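Local coordinates for protein phiAB6 tailspike (Unidentified phage, PDB 5JS4) that probably degrades the exopolysaccharide of Acinetobacter baumannii as the trimeric, beta-helical tailspike of a bacteriophage, at residues Ile678-Tyr681 against Ala682-Thr686; His556-Ser559 against Ser560-Thr563. All coordinates share one frame; numbering follows the deposited sequence.

In the fold
Following the chain from the N terminus, an N-terminal region leads into the parallel coils of the beta-helix, and interaction 2 lies beyond them. There, residues 556-563 make the bend that joins strand 551-556 to strand 566-573, the first strand of an antiparallel sheet. Interaction 1 comes later: residues 678-686 turn the chain from strand 672-678 into the short helix 684-688, which leads on to strand 690-699 of another antiparallel sheet. The two contacts follow in series, neither nesting nor crossing, with centres about 34 Å apart. Each closes a tight local loop of its own chain, and each also touches a second subunit of the trimer.

Interaction 1. Residues Ile678-Tyr681 against Ala682-Thr686; sequences IETY and AGSWT
The carboxylate of Glu-679 reaches the start of helix 684-688 and accepts the backbone N-H groups of Gly-683, the N-cap residue, and of Trp-685 and Thr-686; the N-H of Ser-684 goes to Tyr-681 O instead. With CG anti to the carbonyl carbon (chi1 -62°) and the chain extended beyond it, the carboxylate is carried over the turn. OE1 accepts from Gly-683 N at 2.9 Å, the donor lying above the carboxylate plane. OE2 is gripped twice: Trp-685 N comes from the anti side at 2.9 Å, tilted out of that plane, while Thr-686 N approaches nearly along the C-O axis at 3.3 Å. A water bonded to Thr-686 OG1 also gives a weak bond to OE2.

Ser-684 makes a second set of contacts, beside the stem of Glu-679. Its OG accepts from Thr-680 N at 3.0 Å and is also bonded to the backbone of Glu-690. Its CB stands over the centre of the Tyr-681 ring, 3.4 Å from the centroid and 8° off the normal, a CH-pi contact made over one face; Ala-682 O lies at the edge of the same ring. The backbone itself forms a type II beta turn from Tyr-681 to Ser-684, closed by Ser-684 N giving to Tyr-681 O at 2.9 Å. Gly-683, at phi 88°, takes backbone angles that would jam a CB against the preceding carbonyl oxygen.

The indole of Trp-685 leads away from the carboxylate, and its NE1 bonds to Arg-664 O of a second subunit. Three backbone N-H groups thus hold the carboxylate, fixing its rotation, and the positive end of the helix dipole would be expected to stabilise its negative charge.

Interaction 2. Residues His556-Ser559 against Ser560-Thr563; sequences HISS and STVT
His-556 has CG anti to its carbonyl carbon (chi1 -54°), and a chi2 of -75° turns the imidazole broadside to Thr-561, whose CG2 is anti to the backbone N. The methyl therefore settles over the middle of the ring, 3.5 Å from the centroid and 4° off the normal, in a CH-pi contact. At the ring's edge, NE2 gives a nearly straight hydrogen bond to Thr-563 O at 2.7 Å. The acceptor lies in the ring plane, although the donor stands above the plane of the carbonyl.

Ser-558 ties the top of the bend together: its OG accepts from Ser-560 N at 3.2 Å. A water joins this hydroxyl to Ser-560 OG, 2.6 Å from Ser-558 OG and 2.9 Å from Ser-560 OG.

The bend follows strand 551-556 and leads to strand 566-573. His-556 continues a parallel ladder with a strand of a second subunit. From a third subunit, Gln-579 NE2 bonds to Thr-561 O and Val-570 packs on His-556, placing this loop where all three chains of the tailspike meet.

Interaction 1. Residues Ile678-Tyr681 against Ala682-Thr686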
ATOM      1  N   ILE A 678      33.299  24.557  47.620  1.00  8.97           N
ATOM      2  CA  ILE A 678      34.190  23.439  47.928  1.00  9.33           C
ATOM      3  C   ILE A 678      34.870  23.049  46.619  1.00  9.65           C
ATOM      4  O   ILE A 678      34.208  22.712  45.638  1.00 10.09           O
ATOM      5  CB  ILE A 678      33.416  22.238  48.514  1.00  9.74           C
ATOM      6  CG1 ILE A 678      32.694  22.645  49.802  1.00 10.20           C
ATOM      7  CG2 ILE A 678      34.367  21.078  48.791  1.00  9.84           C
ATOM      8  CD1 ILE A 678      31.704  21.622  50.310  1.00 10.71           C
ATOM      9  N   GLU A 679      36.198  23.105  46.603  1.00  9.76           N
ATOM     10  CA  GLU A 679      36.956  22.828  45.388  1.00 10.14           C
ATOM     11  C   GLU A 679      37.181  21.332  45.180  1.00 10.73           C
ATOM     12  O   GLU A 679      37.137  20.552  46.127  1.00 12.25           O
ATOM     13  CB  GLU A 679      38.289  23.580  45.431  1.00 10.40           C
ATOM     14  CG  GLU A 679      38.092  25.091  45.477  1.00 10.70           C
ATOM     15  CD  GLU A 679      39.342  25.876  45.137  1.00 11.65           C
ATOM     16  OE1 GLU A 679      40.373  25.689  45.826  1.00 13.03           O
ATOM     17  OE2 GLU A 679      39.286  26.694  44.189  1.00 11.73           O
ATOM     18  N   THR A 680      37.400  20.943  43.927  1.00 11.13           N
ATOM     19  CA  THR A 680      37.756  19.561  43.582  1.00 11.65           C
ATOM     20  C   THR A 680      39.259  19.326  43.720  1.00 13.21           C
ATOM     21  O   THR A 680      39.695  18.226  44.056  1.00 16.88           O
ATOM     22  CB  THR A 680      37.356  19.229  42.137  1.00 11.56           C
ATOM     23  OG1 THR A 680      37.790  20.283  41.268  1.00 11.58           O
ATOM     24  CG2 THR A 680      35.843  19.060  42.022  1.00 11.34           C
ATOM     25  N   TYR A 681      40.027  20.360  43.397  1.00 13.01           N
ATOM     26  CA  TYR A 681      41.477  20.411  43.603  1.00 12.30           C
ATOM     27  C   TYR A 681      41.828  21.867  43.900  1.00 12.11           C
ATOM     28  O   TYR A 681      41.040  22.769  43.608  1.00 11.25           O
ATOM     29  CB  TYR A 681      42.237  19.907  42.368  1.00 13.00           C
ATOM     30  CG  TYR A 681      41.862  20.599  41.073  1.00 11.92           C
ATOM     31  CD1 TYR A 681      42.459  21.798  40.696  1.00 11.56           C
ATOM     32  CD2 TYR A 681      40.908  20.050  40.221  1.00 11.97           C
ATOM     33  CE1 TYR A 681      42.112  22.434  39.517  1.00 12.32           C
ATOM     34  CE2 TYR A 681      40.549  20.681  39.041  1.00 12.28           C
ATOM     35  CZ  TYR A 681      41.153  21.870  38.692  1.00 12.67           C
ATOM     36  OH  TYR A 681      40.802  22.502  37.522  1.00 15.54           O
ATOM     37  N   ALA A 682      43.004  22.102  44.469  1.00 12.99           N
ATOM     38  CA  ALA A 682      43.409  23.450  44.872  1.00 12.87           C
ATOM     39  C   ALA A 682      43.340  24.427  43.698  1.00 12.09           C
ATOM     40  O   ALA A 682      44.028  24.248  42.697  1.00 12.12           O
ATOM     41  CB  ALA A 682      44.813  23.423  45.455  1.00 13.76           C
ATOM     42  N   GLY A 683      42.496  25.450  43.829  1.00 11.27           N
ATOM     43  CA  GLY A 683      42.326  26.469  42.794  1.00 11.15           C
ATOM     44  C   GLY A 683      41.280  26.167  41.729  1.00 10.47           C
ATOM     45  O   GLY A 683      41.060  26.982  40.834  1.00 10.30           O
ATOM     46  N   SER A 684      40.618  25.014  41.825  1.00  9.34           N
ATOM     47  CA  SER A 684      39.676  24.581  40.788  1.00  9.02           C
ATOM     48  C   SER A 684      38.570  25.609  40.554  1.00  8.92           C
ATOM     49  O   SER A 684      38.183  25.860  39.412  1.00  9.21           O
ATOM     50  CB  SER A 684      39.059  23.223  41.133  1.00  9.20           C
ATOM     51  OG  SER A 684      38.144  23.305  42.217  1.00  9.26           O
ATOM     52  N   TRP A 685      38.070  26.195  41.637  1.00  8.47           N
ATOM     53  CA  TRP A 685      36.994  27.176  41.531  1.00  8.29           C
ATOM     54  C   TRP A 685      37.548  28.559  41.213  1.00  8.54           C
ATOM     55  O   TRP A 685      37.112  29.217  40.268  1.00  8.91           O
ATOM     56  CB  TRP A 685      36.166  27.225  42.816  1.00  8.19           C
ATOM     57  CG  TRP A 685      35.075  28.249  42.733  1.00  8.25           C
ATOM     58  CD1 TRP A 685      35.068  29.486  43.304  1.00  8.41           C
ATOM     59  CD2 TRP A 685      33.855  28.136  41.994  1.00  8.18           C
ATOM     60  NE1 TRP A 685      33.910  30.148  42.978  1.00  8.60           N
ATOM     61  CE2 TRP A 685      33.150  29.342  42.170  1.00  8.45           C
ATOM     62  CE3 TRP A 685      33.287  27.132  41.203  1.00  8.39           C
ATOM     63  CZ2 TRP A 685      31.900  29.562  41.599  1.00  9.08           C
ATOM     64  CZ3 TRP A 685      32.046  27.356  40.629  1.00  8.94           C
ATOM     65  CH2 TRP A 685      31.371  28.561  40.831  1.00  9.14           C
ATOM     66  N   THR A 686      38.514  28.995  42.013  1.00  8.76           N
ATOM     67  CA  THR A 686      39.122  30.310  41.846  1.00  9.59           C
ATOM     68  C   THR A 686      39.577  30.540  40.406  1.00  9.63           C
ATOM     69  O   THR A 686      39.299  31.589  39.820  1.00  9.80           O
ATOM     70  CB  THR A 686      40.293  30.467  42.831  1.00 10.51           C
ATOM     71  OG1 THR A 686      39.781  30.361  44.165  1.00 10.30           O
ATOM     72  CG2 THR A 686      41.009  31.806  42.655  1.00 11.04           C
TER
HETATM   73  O   HOH W   1      41.144  28.565  45.579  1.00 11.72           O

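Interaction 2. Residues His556-Ser559 against Ser560-Thr563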
ATOM      1  N   HIS A 556      17.802   7.179  20.853  1.00 10.29           N
ATOM      2  CA  HIS A 556      18.513   7.007  19.590  1.00 10.25           C
ATOM      3  C   HIS A 556      18.038   5.748  18.877  1.00 10.21           C
ATOM      4  O   HIS A 556      17.628   4.783  19.518  1.00 11.48           O
ATOM      5  CB  HIS A 556      20.014   6.864  19.834  1.00 10.67           C
ATOM      6  CG  HIS A 556      20.608   7.973  20.639  1.00 10.75           C
ATOM      7  ND1 HIS A 556      20.840   9.227  20.120  1.00 11.34           N
ATOM      8  CD2 HIS A 556      21.044   8.008  21.919  1.00 11.07           C
ATOM      9  CE1 HIS A 556      21.382   9.991  21.052  1.00 11.87           C
ATOM     10  NE2 HIS A 556      21.512   9.275  22.153  1.00 11.63           N
ATOM     11  N   ILE A 557      18.133   5.745  17.552  1.00 10.77           N
ATOM     12  CA  ILE A 557      17.863   4.535  16.775  1.00 11.30           C
ATOM     13  C   ILE A 557      18.911   3.473  17.123  1.00 11.97           C
ATOM     14  O   ILE A 557      18.575   2.315  17.367  1.00 12.26           O
ATOM     15  CB  ILE A 557      17.818   4.824  15.257  1.00 11.46           C
ATOM     16  CG1 ILE A 557      16.617   5.723  14.935  1.00 11.53           C
ATOM     17  CG2 ILE A 557      17.716   3.529  14.460  1.00 11.81           C
ATOM     18  CD1 ILE A 557      16.587   6.257  13.517  1.00 12.26           C
ATOM     19  N   SER A 558      20.176   3.881  17.164  1.00 12.16           N
ATOM     20  CA  SER A 558      21.254   3.001  17.612  1.00 14.24           C
ATOM     21  C   SER A 558      21.132   2.679  19.098  1.00 15.09           C
ATOM     22  O   SER A 558      21.000   3.583  19.919  1.00 18.10           O
ATOM     23  CB  SER A 558      22.607   3.656  17.359  1.00 15.13           C
ATOM     24  OG  SER A 558      23.646   2.923  17.987  1.00 19.77           O
ATOM     25  N   SER A 559      21.202   1.396  19.441  1.00 15.76           N
ATOM     26  CA  SER A 559      21.155   0.972  20.840  1.00 17.20           C
ATOM     27  C   SER A 559      22.467   1.232  21.589  1.00 17.09           C
ATOM     28  O   SER A 559      22.493   1.180  22.818  1.00 20.31           O
ATOM     29  CB  SER A 559      20.801  -0.514  20.932  1.00 19.25           C
ATOM     30  OG  SER A 559      21.790  -1.308  20.300  1.00 22.89           O
ATOM     31  N   SER A 560      23.551   1.504  20.862  1.00 16.65           N
ATOM     32  CA  SER A 560      24.861   1.708  21.487  1.00 17.99           C
ATOM     33  C   SER A 560      25.184   3.179  21.773  1.00 16.93           C
ATOM     34  O   SER A 560      26.024   3.471  22.618  1.00 20.56           O
ATOM     35  CB  SER A 560      25.969   1.081  20.636  1.00 19.86           C
ATOM     36  OG  SER A 560      26.081   1.714  19.378  1.00 22.52           O
ATOM     37  N   THR A 561      24.525   4.100  21.075  1.00 15.34           N
ATOM     38  CA  THR A 561      24.764   5.526  21.279  1.00 14.55           C
ATOM     39  C   THR A 561      24.247   5.956  22.651  1.00 14.34           C
ATOM     40  O   THR A 561      23.114   5.647  23.014  1.00 14.54           O
ATOM     41  CB  THR A 561      24.090   6.354  20.172  1.00 14.81           C
ATOM     42  OG1 THR A 561      24.590   5.928  18.900  1.00 15.83           O
ATOM     43  CG2 THR A 561      24.360   7.843  20.346  1.00 15.02           C
ATOM     44  N   VAL A 562      25.085   6.665  23.404  1.00 14.11           N
ATOM     45  CA  VAL A 562      24.757   7.056  24.780  1.00 15.27           C
ATOM     46  C   VAL A 562      24.927   8.557  25.036  1.00 14.02           C
ATOM     47  O   VAL A 562      25.084   8.989  26.178  1.00 14.53           O
ATOM     48  CB  VAL A 562      25.570   6.242  25.815  1.00 16.15           C
ATOM     49  CG1 VAL A 562      25.129   4.788  25.802  1.00 17.37           C
ATOM     50  CG2 VAL A 562      27.070   6.364  25.566  1.00 16.72           C
ATOM     51  N   THR A 563      24.880   9.350  23.972  1.00 13.64           N
ATOM     52  CA  THR A 563      24.862  10.798  24.108  1.00 12.73           C
ATOM     53  C   THR A 563      23.466  11.239  24.536  1.00 12.25           C
ATOM     54  O   THR A 563      22.501  10.493  24.373  1.00 12.53           O
ATOM     55  CB  THR A 563      25.181  11.493  22.775  1.00 13.59           C
ATOM     56  OG1 THR A 563      24.239  11.072  21.785  1.00 14.21           O
ATOM     57  CG2 THR A 563      26.589  11.149  22.307  1.00 14.09           C
TER
HETATM   58  O   HOH W   2      25.968   2.979  16.807  1.00 39.44           O